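PDB 4DZH: amidohydrolase from Xanthomonas campestris pv. campestris, which probably deaminates adenosine-type nucleosides such as 5'-methylthioadenosine, as a zinc-dependent amidohydrolase with a TIM-barrel fold. Local coordinates for residues C135-Y140 and R156-A161; V149-G154 and D191-T196; I125-R130 and A405-V410; E212-L217 and L254-D259. All coordinates share one frame; numbering follows the deposited sequence.

Contact 1 of 4, residues C135-Y140 and R156-A161; sequences CVNENY and RALVGA
Strand 135-139 lies beside strand 156-161 in parallel, their axes 11° apart and 4.7 Å from each other at closest approach. Val136 N donates to Arg156 O (3.1 Å) and Val136 O accepts from Leu158 N (2.9 Å). Glu138 repeats the pattern one pair on, its N bonding to Leu158 O at 2.8 Å and its O accepting from Gly160 N at 2.9 Å, so alternate residues of the first strand carry all four bonds. Beyond them a water accepts from Tyr140 N and lies within hydrogen-bonding distance of Gly160 O.

On one face Cys135 SG lies against the aliphatic Arg156 chain, 3.8 Å from CG; farther along, Asn137 and Leu158 run side by side, with Asn137 OD1 3.4 Å from Leu158 CD2 while ND2 bonds to Ala78 O. The other face brings Val136 CG2 to 3.7 Å from Ala157 CB. Glu138, bent at chi2 (58°), turns its carboxylate away from the neighbouring strand to Tyr150, Thr80 and Asn82.

This is the strand pair of a beta-alpha-beta unit: helix 143-152 covers the Val136 and Ala157 face through Tyr150, and strands 69-80 and 194-200 continue the barrel sheet on either side.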
loop_
_atom_site.group_PDB
_atom_site.type_symbol
_atom_site.label_atom_id
_atom_site.label_comp_id
_atom_site.label_asym_id
_atom_site.label_seq_id
_atom_site.Cartn_x
_atom_site.Cartn_y
_atom_site.Cartn_z
ATOM N N CYS A 135 -13.128 10.414 -10.208
ATOM C CA CYS A 135 -13.757 9.859 -11.411
ATOM C C CYS A 135 -13.582 8.333 -11.413
ATOM O O CYS A 135 -12.524 7.844 -10.998
ATOM C CB CYS A 135 -13.044 10.451 -12.628
ATOM S SG CYS A 135 -13.830 10.095 -14.247
ATOM N N VAL A 136 -14.600 7.617 -11.925
ATOM C CA VAL A 136 -14.501 6.167 -12.033
ATOM C C VAL A 136 -14.934 5.716 -13.389
ATOM O O VAL A 136 -15.647 6.452 -14.106
ATOM C CB VAL A 136 -15.422 5.428 -11.029
ATOM C CG1 VAL A 136 -14.880 5.579 -9.672
ATOM C CG2 VAL A 136 -16.885 5.927 -11.108
ATOM N N ASN A 137 -14.459 4.508 -13.720
ATOM C CA ASN A 137 -14.930 3.757 -14.884
ATOM C C ASN A 137 -15.658 2.571 -14.279
ATOM O O ASN A 137 -15.031 1.530 -13.967
ATOM C CB ASN A 137 -13.739 3.265 -15.680
ATOM C CG ASN A 137 -14.133 2.618 -16.986
ATOM O OD1 ASN A 137 -15.229 2.836 -17.519
ATOM N ND2 ASN A 137 -13.205 1.886 -17.553
ATOM N N GLU A 138 -16.981 2.736 -14.119
ATOM C CA GLU A 138 -17.815 1.798 -13.370
ATOM C C GLU A 138 -18.302 0.633 -14.235
ATOM O O GLU A 138 -18.634 0.789 -15.410
ATOM C CB GLU A 138 -19.059 2.556 -12.860
ATOM C CG GLU A 138 -19.895 1.744 -11.869
ATOM C CD GLU A 138 -19.111 1.292 -10.624
ATOM O OE1 GLU A 138 -18.344 2.084 -9.973
ATOM O OE2 GLU A 138 -19.322 0.136 -10.255
ATOM N N ASN A 139 -18.361 -0.559 -13.616
ATOM C CA ASN A 139 -18.757 -1.739 -14.378
ATOM C C ASN A 139 -19.634 -2.610 -13.471
ATOM O O ASN A 139 -19.120 -3.438 -12.721
ATOM C CB ASN A 139 -17.446 -2.448 -14.782
ATOM C CG ASN A 139 -17.648 -3.629 -15.695
ATOM O OD1 ASN A 139 -18.696 -4.228 -15.734
ATOM N ND2 ASN A 139 -16.575 -4.008 -16.414
ATOM N N TYR A 140 -20.952 -2.378 -13.473
ATOM C CA TYR A 140 -21.831 -3.155 -12.595
ATOM C C TYR A 140 -23.285 -3.189 -13.100
ATOM O O TYR A 140 -23.696 -2.376 -13.970
ATOM C CB TYR A 140 -21.815 -2.677 -11.142
ATOM C CG TYR A 140 -21.995 -3.829 -10.131
ATOM C CD1 TYR A 140 -20.981 -4.785 -9.935
ATOM C CD2 TYR A 140 -23.191 -3.975 -9.406
ATOM C CE1 TYR A 140 -21.144 -5.803 -9.044
ATOM C CE2 TYR A 140 -23.362 -5.012 -8.522
ATOM C CZ TYR A 140 -22.337 -5.918 -8.334
ATOM O OH TYR A 140 -22.489 -6.959 -7.431
ATOM N N ARG A 156 -17.832 12.267 -10.943
ATOM C CA ARG A 156 -17.695 11.992 -12.373
ATOM C C ARG A 156 -17.578 10.493 -12.662
ATOM O O ARG A 156 -16.886 9.756 -11.961
ATOM C CB ARG A 156 -16.468 12.723 -12.918
ATOM C CG ARG A 156 -16.475 12.874 -14.457
ATOM C CD ARG A 156 -15.282 13.708 -14.896
ATOM N NE ARG A 156 -15.294 15.015 -14.253
ATOM C CZ ARG A 156 -16.066 16.033 -14.646
ATOM N NH1 ARG A 156 -16.926 15.888 -15.665
ATOM N NH2 ARG A 156 -15.999 17.194 -14.008
ATOM N N ALA A 157 -18.240 10.047 -13.723
ATOM C CA ALA A 157 -18.176 8.619 -14.026
ATOM C C ALA A 157 -18.428 8.312 -15.474
ATOM O O ALA A 157 -19.313 8.883 -16.114
ATOM C CB ALA A 157 -19.214 7.877 -13.194
ATOM N N LEU A 158 -17.686 7.324 -15.947
ATOM C CA LEU A 158 -18.061 6.609 -17.192
ATOM C C LEU A 158 -18.746 5.344 -16.695
ATOM O O LEU A 158 -18.109 4.530 -15.978
ATOM C CB LEU A 158 -16.799 6.265 -18.002
ATOM C CG LEU A 158 -17.090 5.464 -19.295
ATOM C CD1 LEU A 158 -18.002 6.221 -20.263
ATOM C CD2 LEU A 158 -15.795 5.078 -20.016
ATOM N N VAL A 159 -20.040 5.205 -16.988
ATOM C CA VAL A 159 -20.851 4.139 -16.388
ATOM C C VAL A 159 -21.122 3.084 -17.428
ATOM O O VAL A 159 -21.636 3.384 -18.514
ATOM C CB VAL A 159 -22.182 4.693 -15.842
ATOM C CG1 VAL A 159 -23.062 3.551 -15.326
ATOM C CG2 VAL A 159 -21.912 5.686 -14.721
ATOM N N GLY A 160 -20.744 1.854 -17.114
ATOM C CA GLY A 160 -20.921 0.799 -18.102
ATOM C C GLY A 160 -22.233 0.043 -18.014
ATOM O O GLY A 160 -22.693 -0.303 -16.913
ATOM N N ALA A 161 -22.788 -0.279 -19.178
ATOM C CA ALA A 161 -23.974 -1.108 -19.275
ATOM C C ALA A 161 -23.486 -2.540 -19.506
ATOM O O ALA A 161 -22.901 -2.862 -20.547
ATOM C CB ALA A 161 -24.850 -0.627 -20.480
HETATM O O HOH W 1 -21.665 0.180 -14.416
#

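Contact 2 of 4, residues V149-G154 and D191-T196; sequences VYKQHG and DPLIST
Lys151 and Asp191 reach for each other from opposite directions and close a salt bridge between the end of helix 143-152 and the turn leading into strand 194-200. With CG anti to the backbone N and a bend at chi2 (60°), the lysine chain swings toward the turn and brings NZ 2.9 Å from Asp191 OD2. It meets that oxygen on the syn side, 18° out of the carboxylate plane; a second bond, to OD1, is weak.

The carboxylate is also held by its own backbone. Asp191 OD1 accepts on its anti side from Leu193 N at 2.9 Å, an Asx turn, and from Ile194 N at 3.0 Å. These two donors approach from opposite faces of the carboxylate plane, which should restrict its rotation.

Apolar groups fill in beside the ion pair. Ile194 CD1 touches Tyr150 CB at 3.7 Å, while Ile194 CG1 lies near Lys151 CB. Leu193 points its CD1 at the backbone of Gly154, 3.6 Å from CA. Gly154, with phi 64°, closes the helix in a Schellman motif, and its N bonds back to Lys151 O at 3.0 Å.

Trp188 of helix 174-188 packs on both Lys151 and Ile194. Strand 156-163 runs next to strand 194-200 and pairs with it through Ala157 and Val159, while Ile125 of helix 114-130 lies against Val149 and Tyr150.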
loop_
_atom_site.group_PDB
_atom_site.type_symbol
_atom_site.label_atom_id
_atom_site.label_comp_id
_atom_site.label_asym_id
_atom_site.label_seq_id
_atom_site.Cartn_x
_atom_site.Cartn_y
_atom_site.Cartn_z
ATOM N N VAL A 149 -26.952 7.865 -8.892
ATOM C CA VAL A 149 -26.228 8.057 -7.639
ATOM C C VAL A 149 -24.990 8.909 -7.811
ATOM O O VAL A 149 -24.804 9.862 -7.081
ATOM C CB VAL A 149 -25.856 6.728 -6.961
ATOM C CG1 VAL A 149 -24.943 6.973 -5.774
ATOM C CG2 VAL A 149 -27.109 6.014 -6.534
ATOM N N TYR A 150 -24.166 8.603 -8.816
ATOM C CA TYR A 150 -23.011 9.452 -9.092
ATOM C C TYR A 150 -23.434 10.916 -9.381
ATOM O O TYR A 150 -22.823 11.838 -8.844
ATOM C CB TYR A 150 -22.186 8.887 -10.250
ATOM C CG TYR A 150 -21.379 7.647 -9.863
ATOM C CD1 TYR A 150 -20.470 7.645 -8.813
ATOM C CD2 TYR A 150 -21.515 6.476 -10.598
ATOM C CE1 TYR A 150 -19.731 6.522 -8.492
ATOM C CE2 TYR A 150 -20.758 5.354 -10.272
ATOM C CZ TYR A 150 -19.892 5.386 -9.227
ATOM O OH TYR A 150 -19.118 4.290 -8.860
ATOM N N LYS A 151 -24.462 11.092 -10.221
ATOM C CA LYS A 151 -24.925 12.424 -10.634
ATOM C C LYS A 151 -25.388 13.159 -9.383
ATOM O O LYS A 151 -25.006 14.305 -9.165
ATOM C CB LYS A 151 -26.060 12.307 -11.630
ATOM C CG LYS A 151 -26.577 13.677 -12.092
ATOM C CD LYS A 151 -25.462 14.473 -12.761
ATOM C CE LYS A 151 -25.981 15.849 -13.295
ATOM N NZ LYS A 151 -25.129 16.407 -14.371
ATOM N N GLN A 152 -26.175 12.502 -8.534
ATOM C CA GLN A 152 -26.698 13.172 -7.314
ATOM C C GLN A 152 -25.554 13.677 -6.402
ATOM O O GLN A 152 -25.649 14.737 -5.745
ATOM C CB GLN A 152 -27.615 12.184 -6.565
ATOM C CG GLN A 152 -28.160 12.657 -5.209
ATOM C CD GLN A 152 -28.499 11.480 -4.283
ATOM O OE1 GLN A 152 -28.786 10.366 -4.757
ATOM N NE2 GLN A 152 -28.450 11.718 -2.953
ATOM N N HIS A 153 -24.445 12.938 -6.359
ATOM C CA HIS A 153 -23.339 13.318 -5.515
ATOM C C HIS A 153 -22.335 14.222 -6.206
ATOM O O HIS A 153 -21.271 14.564 -5.621
ATOM C CB HIS A 153 -22.601 12.068 -4.977
ATOM C CG HIS A 153 -23.362 11.342 -3.916
ATOM N ND1 HIS A 153 -24.343 10.428 -4.198
ATOM C CD2 HIS A 153 -23.347 11.481 -2.568
ATOM C CE1 HIS A 153 -24.873 9.987 -3.065
ATOM N NE2 HIS A 153 -24.290 10.617 -2.066
ATOM N N GLY A 154 -22.622 14.580 -7.449
ATOM C CA GLY A 154 -21.665 15.350 -8.209
ATOM C C GLY A 154 -20.339 14.685 -8.521
ATOM O O GLY A 154 -19.317 15.350 -8.570
ATOM N N ASP A 191 -24.536 14.706 -20.831
ATOM C CA ASP A 191 -24.446 15.154 -19.448
ATOM C C ASP A 191 -22.989 15.500 -19.161
ATOM O O ASP A 191 -22.087 14.799 -19.629
ATOM C CB ASP A 191 -24.884 14.041 -18.499
ATOM C CG ASP A 191 -25.013 14.522 -17.069
ATOM O OD1 ASP A 191 -24.003 14.482 -16.297
ATOM O OD2 ASP A 191 -26.128 14.967 -16.701
ATOM N N PRO A 192 -22.747 16.608 -18.432
ATOM C CA PRO A 192 -21.347 17.014 -18.195
ATOM C C PRO A 192 -20.557 16.134 -17.203
ATOM O O PRO A 192 -19.324 16.137 -17.226
ATOM C CB PRO A 192 -21.490 18.423 -17.614
ATOM C CG PRO A 192 -22.823 18.437 -16.962
ATOM C CD PRO A 192 -23.705 17.561 -17.835
ATOM N N LEU A 193 -21.263 15.420 -16.340
ATOM C CA LEU A 193 -20.629 14.570 -15.334
ATOM C C LEU A 193 -20.608 13.067 -15.698
ATOM O O LEU A 193 -19.627 12.380 -15.384
ATOM C CB LEU A 193 -21.315 14.772 -13.984
ATOM C CG LEU A 193 -20.758 15.832 -13.026
ATOM C CD1 LEU A 193 -21.627 15.927 -11.768
ATOM C CD2 LEU A 193 -19.294 15.590 -12.664
ATOM N N ILE A 194 -21.697 12.579 -16.300
ATOM C CA ILE A 194 -21.907 11.154 -16.553
ATOM C C ILE A 194 -21.884 10.875 -18.038
ATOM O O ILE A 194 -22.587 11.551 -18.839
ATOM C CB ILE A 194 -23.264 10.689 -16.024
ATOM C CG1 ILE A 194 -23.460 11.074 -14.533
ATOM C CG2 ILE A 194 -23.467 9.177 -16.307
ATOM C CD1 ILE A 194 -22.445 10.456 -13.600
ATOM N N SER A 195 -21.032 9.926 -18.415
ATOM C CA SER A 195 -21.065 9.355 -19.758
ATOM C C SER A 195 -21.264 7.838 -19.651
ATOM O O SER A 195 -21.135 7.242 -18.553
ATOM C CB SER A 195 -19.783 9.683 -20.533
ATOM O OG SER A 195 -19.683 11.085 -20.752
ATOM N N THR A 196 -21.560 7.216 -20.790
ATOM C CA THR A 196 -21.916 5.811 -20.762
ATOM C C THR A 196 -21.042 4.979 -21.685
ATOM O O THR A 196 -20.515 5.485 -22.681
ATOM C CB THR A 196 -23.391 5.587 -21.128
ATOM O OG1 THR A 196 -23.641 5.997 -22.487
ATOM C CG2 THR A 196 -24.311 6.369 -20.160
#

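Contact 3 of 4, residues I125-R130 and A405-V410; sequences IAEMLR and AGRHQV
Glu127 and Arg407 meet in a salt bridge between helix 114-130 and the 3-10 turn at 407-409. The glutamate chain runs fully extended from the helix, which carries OE2 to 2.8 Å from Arg407 NH1. The arginine starts from chi1 62°, with CG between its backbone N and carbonyl carbon, and then runs straight to NE. The N-H...O angle is 172°; OE2 uses its anti lone pair and lies at the guanidinium edge, close to its plane, although the carboxylate and guanidinium planes are 55° apart. A water accepts from the same NH1 at 3.2 Å and sits 2.8 Å from Glu127 O, a second link to the helix.

Val410 places CB 3.6 Å from Arg130 O. Arg130 NE forms a salt bridge with Glu390 of the second subunit.

Leu324 N also donates to Glu127 OE2, and Arg88 forms a salt bridge with OE1, so both carboxylate oxygens have partners beyond Arg407. Leu324 directly follows Asp323, a magnesium ligand. The buried charge network is thus consistent with a second-shell place beside the magnesium site of this amidohydrolase barrel, next to the subunit interface.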
loop_
_atom_site.group_PDB
_atom_site.type_symbol
_atom_site.label_atom_id
_atom_site.label_comp_id
_atom_site.label_asym_id
_atom_site.label_seq_id
_atom_site.Cartn_x
_atom_site.Cartn_y
_atom_site.Cartn_z
ATOM N N ILE A 125 -18.383 6.147 -3.079
ATOM C CA ILE A 125 -18.168 7.560 -3.351
ATOM C C ILE A 125 -17.507 8.241 -2.132
ATOM O O ILE A 125 -16.524 8.975 -2.264
ATOM C CB ILE A 125 -19.489 8.242 -3.721
ATOM C CG1 ILE A 125 -19.961 7.793 -5.101
ATOM C CG2 ILE A 125 -19.334 9.782 -3.599
ATOM C CD1 ILE A 125 -21.404 8.228 -5.402
ATOM N N ALA A 126 -17.978 7.927 -0.922
ATOM C CA ALA A 126 -17.328 8.465 0.280
ATOM C C ALA A 126 -15.847 8.018 0.369
ATOM O O ALA A 126 -14.954 8.825 0.658
ATOM C CB ALA A 126 -18.128 8.044 1.523
ATOM N N GLU A 127 -15.599 6.720 0.164
ATOM C CA GLU A 127 -14.239 6.215 0.241
ATOM C C GLU A 127 -13.332 6.830 -0.825
ATOM O O GLU A 127 -12.161 7.179 -0.549
ATOM C CB GLU A 127 -14.213 4.679 0.146
ATOM C CG GLU A 127 -12.769 4.146 0.233
ATOM C CD GLU A 127 -12.669 2.647 0.289
ATOM O OE1 GLU A 127 -13.691 1.954 0.384
ATOM O OE2 GLU A 127 -11.507 2.179 0.223
ATOM N N MET A 128 -13.900 7.027 -2.019
ATOM C CA MET A 128 -13.119 7.567 -3.131
ATOM C C MET A 128 -12.770 9.010 -2.864
ATOM O O MET A 128 -11.620 9.377 -2.958
ATOM C CB MET A 128 -13.835 7.407 -4.459
ATOM C CG MET A 128 -13.878 5.945 -4.878
ATOM S SD MET A 128 -14.555 5.740 -6.548
ATOM C CE MET A 128 -16.258 6.331 -6.292
ATOM N N LEU A 129 -13.752 9.794 -2.430
ATOM C CA LEU A 129 -13.495 11.226 -2.160
ATOM C C LEU A 129 -12.457 11.412 -1.050
ATOM O O LEU A 129 -11.544 12.219 -1.162
ATOM C CB LEU A 129 -14.770 11.990 -1.786
ATOM C CG LEU A 129 -15.772 12.100 -2.929
ATOM C CD1 LEU A 129 -17.138 12.587 -2.447
ATOM C CD2 LEU A 129 -15.196 13.028 -4.024
ATOM N N ARG A 130 -12.565 10.589 -0.008
ATOM C CA ARG A 130 -11.670 10.709 1.152
ATOM C C ARG A 130 -10.212 10.379 0.761
ATOM O O ARG A 130 -9.247 10.797 1.422
ATOM C CB ARG A 130 -12.179 9.845 2.304
ATOM C CG ARG A 130 -13.352 10.522 3.091
ATOM C CD ARG A 130 -14.188 9.532 3.849
ATOM N NE ARG A 130 -13.424 8.759 4.833
ATOM C CZ ARG A 130 -13.312 9.059 6.126
ATOM N NH1 ARG A 130 -13.875 10.157 6.638
ATOM N NH2 ARG A 130 -12.630 8.235 6.920
ATOM N N ALA A 405 3.166 9.221 0.258
ATOM C CA ALA A 405 1.902 9.773 0.688
ATOM C C ALA A 405 0.871 8.688 0.847
ATOM O O ALA A 405 0.738 7.797 -0.028
ATOM C CB ALA A 405 1.412 10.792 -0.340
ATOM N N GLY A 406 0.119 8.752 1.938
ATOM C CA GLY A 406 -1.049 7.920 2.091
ATOM C C GLY A 406 -2.327 8.651 1.745
ATOM O O GLY A 406 -2.387 9.877 1.767
ATOM N N ARG A 407 -3.379 7.909 1.450
ATOM C CA ARG A 407 -4.618 8.526 1.030
ATOM C C ARG A 407 -5.282 9.414 2.114
ATOM O O ARG A 407 -6.123 10.278 1.790
ATOM C CB ARG A 407 -5.594 7.467 0.539
ATOM C CG ARG A 407 -5.977 6.497 1.574
ATOM C CD ARG A 407 -7.212 5.786 1.051
ATOM N NE ARG A 407 -7.500 4.629 1.891
ATOM C CZ ARG A 407 -8.468 3.751 1.648
ATOM N NH1 ARG A 407 -9.352 3.907 0.598
ATOM N NH2 ARG A 407 -8.549 2.689 2.492
ATOM N N HIS A 408 -4.894 9.214 3.377
ATOM C CA HIS A 408 -5.480 10.004 4.455
ATOM C C HIS A 408 -4.864 11.390 4.447
ATOM O O HIS A 408 -5.348 12.268 5.181
ATOM C CB HIS A 408 -5.192 9.325 5.789
ATOM C CG HIS A 408 -3.728 9.239 6.082
ATOM N ND1 HIS A 408 -2.903 8.278 5.524
ATOM C CD2 HIS A 408 -2.925 10.012 6.859
ATOM C CE1 HIS A 408 -1.660 8.454 5.951
ATOM N NE2 HIS A 408 -1.645 9.500 6.762
ATOM N N GLN A 409 -3.838 11.614 3.621
ATOM C CA GLN A 409 -3.279 12.966 3.517
ATOM C C GLN A 409 -4.062 13.841 2.562
ATOM O O GLN A 409 -3.738 15.026 2.411
ATOM C CB GLN A 409 -1.839 12.927 3.100
ATOM C CG GLN A 409 -1.007 12.159 4.171
ATOM C CD GLN A 409 0.435 12.152 3.834
ATOM O OE1 GLN A 409 1.012 11.088 3.586
ATOM N NE2 GLN A 409 1.064 13.331 3.849
ATOM N N VAL A 410 -5.025 13.260 1.853
ATOM C CA VAL A 410 -5.935 14.105 1.070
ATOM C C VAL A 410 -6.768 14.971 1.998
ATOM O O VAL A 410 -7.447 14.456 2.891
ATOM C CB VAL A 410 -6.860 13.217 0.182
ATOM C CG1 VAL A 410 -7.955 14.051 -0.499
ATOM C CG2 VAL A 410 -5.994 12.450 -0.867
HETATM O O HOH W 2 -9.882 6.069 -1.698
#

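Contact 4 of 4, residues E212-L217 and L254-D259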
loop_
_atom_site.group_PDB
_atom_site.type_symbol
_atom_site.label_atom_id
_atom_site.label_comp_id
_atom_site.label_asym_id
_atom_site.label_seq_id
_atom_site.Cartn_x
_atom_site.Cartn_y
_atom_site.Cartn_z
ATOM N N GLU A 212 -20.724 -8.800 -31.559
ATOM C CA GLU A 212 -21.011 -8.104 -32.792
ATOM C C GLU A 212 -21.985 -6.948 -32.535
ATOM O O GLU A 212 -21.851 -5.860 -33.105
ATOM C CB GLU A 212 -21.617 -9.076 -33.804
ATOM C CG GLU A 212 -22.361 -8.410 -34.972
ATOM C CD GLU A 212 -21.526 -7.376 -35.740
ATOM O OE1 GLU A 212 -20.292 -7.299 -35.572
ATOM O OE2 GLU A 212 -22.130 -6.618 -36.514
ATOM N N ARG A 213 -22.959 -7.185 -31.662
ATOM C CA ARG A 213 -23.971 -6.183 -31.385
ATOM C C ARG A 213 -23.353 -5.005 -30.611
ATOM O O ARG A 213 -23.697 -3.828 -30.840
ATOM C CB ARG A 213 -25.118 -6.825 -30.614
ATOM C CG ARG A 213 -26.387 -5.993 -30.522
ATOM C CD ARG A 213 -27.599 -6.870 -30.130
ATOM N NE ARG A 213 -28.841 -6.112 -29.906
ATOM C CZ ARG A 213 -29.950 -6.655 -29.400
ATOM N NH1 ARG A 213 -29.979 -7.943 -29.061
ATOM N NH2 ARG A 213 -31.033 -5.921 -29.223
ATOM N N VAL A 214 -22.427 -5.308 -29.707
ATOM C CA VAL A 214 -21.714 -4.248 -29.012
ATOM C C VAL A 214 -20.886 -3.418 -30.009
ATOM O O VAL A 214 -20.830 -2.190 -29.919
ATOM C CB VAL A 214 -20.782 -4.852 -27.959
ATOM C CG1 VAL A 214 -19.688 -3.839 -27.501
ATOM C CG2 VAL A 214 -21.594 -5.351 -26.785
ATOM N N ARG A 215 -20.209 -4.078 -30.941
ATOM C CA ARG A 215 -19.390 -3.328 -31.886
ATOM C C ARG A 215 -20.266 -2.340 -32.692
ATOM O O ARG A 215 -19.919 -1.155 -32.848
ATOM C CB ARG A 215 -18.670 -4.282 -32.842
ATOM C CG ARG A 215 -17.890 -3.578 -33.926
ATOM C CD ARG A 215 -17.712 -4.466 -35.150
ATOM N NE ARG A 215 -19.016 -4.751 -35.748
ATOM C CZ ARG A 215 -19.709 -3.880 -36.472
ATOM N NH1 ARG A 215 -19.213 -2.669 -36.695
ATOM N NH2 ARG A 215 -20.899 -4.211 -36.959
ATOM N N MET A 216 -21.397 -2.831 -33.188
ATOM C CA MET A 216 -22.278 -2.008 -34.003
ATOM C C MET A 216 -22.879 -0.829 -33.230
ATOM O O MET A 216 -22.866 0.303 -33.716
ATOM C CB MET A 216 -23.377 -2.862 -34.626
ATOM C CG MET A 216 -24.353 -2.055 -35.436
ATOM S SD MET A 216 -25.818 -1.656 -34.489
ATOM C CE MET A 216 -26.607 -3.263 -34.457
ATOM N N LEU A 217 -23.385 -1.095 -32.025
ATOM C CA LEU A 217 -23.997 -0.065 -31.198
ATOM C C LEU A 217 -22.983 0.913 -30.616
ATOM O O LEU A 217 -23.281 2.095 -30.483
ATOM C CB LEU A 217 -24.864 -0.678 -30.085
ATOM C CG LEU A 217 -26.087 -1.487 -30.569
ATOM C CD1 LEU A 217 -26.830 -2.158 -29.431
ATOM C CD2 LEU A 217 -27.037 -0.568 -31.331
ATOM N N LEU A 254 -13.522 -10.065 -34.421
ATOM C CA LEU A 254 -14.864 -9.544 -34.169
ATOM C C LEU A 254 -14.955 -8.022 -34.365
ATOM O O LEU A 254 -16.049 -7.456 -34.354
ATOM C CB LEU A 254 -15.360 -9.924 -32.755
ATOM C CG LEU A 254 -15.617 -11.426 -32.551
ATOM C CD1 LEU A 254 -15.805 -11.766 -31.090
ATOM C CD2 LEU A 254 -16.844 -11.859 -33.398
ATOM N N GLY A 255 -13.806 -7.373 -34.551
ATOM C CA GLY A 255 -13.752 -5.936 -34.756
ATOM C C GLY A 255 -13.784 -5.102 -33.485
ATOM O O GLY A 255 -14.216 -3.949 -33.501
ATOM N N LEU A 256 -13.328 -5.677 -32.378
ATOM C CA LEU A 256 -13.382 -4.960 -31.100
ATOM C C LEU A 256 -12.074 -4.371 -30.603
ATOM O O LEU A 256 -12.056 -3.707 -29.561
ATOM C CB LEU A 256 -14.017 -5.825 -30.019
ATOM C CG LEU A 256 -15.531 -5.653 -30.134
ATOM C CD1 LEU A 256 -16.182 -6.848 -30.808
ATOM C CD2 LEU A 256 -16.163 -5.338 -28.784
ATOM N N VAL A 257 -10.991 -4.592 -31.335
ATOM C CA VAL A 257 -9.706 -4.021 -30.964
ATOM C C VAL A 257 -9.471 -2.712 -31.741
ATOM O O VAL A 257 -9.074 -2.735 -32.906
ATOM C CB VAL A 257 -8.587 -5.030 -31.228
ATOM C CG1 VAL A 257 -7.214 -4.510 -30.774
ATOM C CG2 VAL A 257 -8.907 -6.349 -30.540
ATOM N N ASN A 258 -9.714 -1.571 -31.095
ATOM C CA ASN A 258 -9.718 -0.283 -31.796
ATOM C C ASN A 258 -9.645 0.858 -30.777
ATOM O O ASN A 258 -9.448 0.594 -29.599
ATOM C CB ASN A 258 -10.945 -0.158 -32.702
ATOM C CG ASN A 258 -12.241 -0.394 -31.963
ATOM O OD1 ASN A 258 -12.276 -0.346 -30.739
ATOM N ND2 ASN A 258 -13.311 -0.640 -32.692
ATOM N N ASP A 259 -9.830 2.107 -31.217
ATOM C CA ASP A 259 -9.725 3.246 -30.292
ATOM C C ASP A 259 -10.944 3.458 -29.384
ATOM O O ASP A 259 -11.064 4.515 -28.747
ATOM C CB ASP A 259 -9.362 4.557 -30.996
ATOM C CG ASP A 259 -10.377 4.973 -32.050
ATOM O OD1 ASP A 259 -11.475 4.372 -32.131
ATOM O OD2 ASP A 259 -10.076 5.937 -32.789
HETATM O O HOH W 3 -18.301 -8.600 -35.160
#
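Glu212 brings its carboxylate near the end of the preceding helix of the other segment, with OE1 4.4 Å from Leu254 O; no direct hydrogen bond joins the two segments. A water bonded to Leu254 O at 2.7 Å also lies beside OE1, too close for that second bond to be trusted. The carboxylate receives Arg215, one turn on in the same helix, whose NE reaches OE1 at 2.9 Å and whose NH2 reaches OE2 at 2.7 Å. In this side-on, two-nitrogen grip both oxygens are met on the syn side and lie within 3° of the guanidinium plane.

Val214 CG1 comes to 4.0 Å from Leu256 CD2 in one of the two conformations modelled for Leu256.

Arg215 is the main point of touch. Its CD lies 3.5 Å from Leu254 O and its CG 3.7 Å from Gly255 O, before a bend at chi3 (64°) turns the guanidinium to Glu212. Gly255, at phi 83°, ends the preceding helix in a Schellman motif.

The contact joins helix 208-221 to the link between helix 247-254 and strand 261-265. Phe211 of helix 208-221 also packs on Leu254 and Leu256, while Val214 further meets Phe178 of helix 174-188 and Phe198 of strand 194-200.

From the N terminus, segment 125-130 opens the widest loop, which contact 3 closes only at 405-410, tying helix 114-130 to the turn before strand 410-415. The other three contacts nest inside it. Contact 1 closes a beta-alpha-beta unit between 135-140 and 156-161. Contact 2 crosses it: 149-154 starts within that unit and pairs with 191-196, linking the unit's helix to the next barrel strand. The two touch, through helix 143-152 and the adjacent strands 156-163 and 194-200. Contact 4 follows in series, closing 212-217 on 254-259. Its centre is about 36 Å from that of contact 3, across the chain's centre.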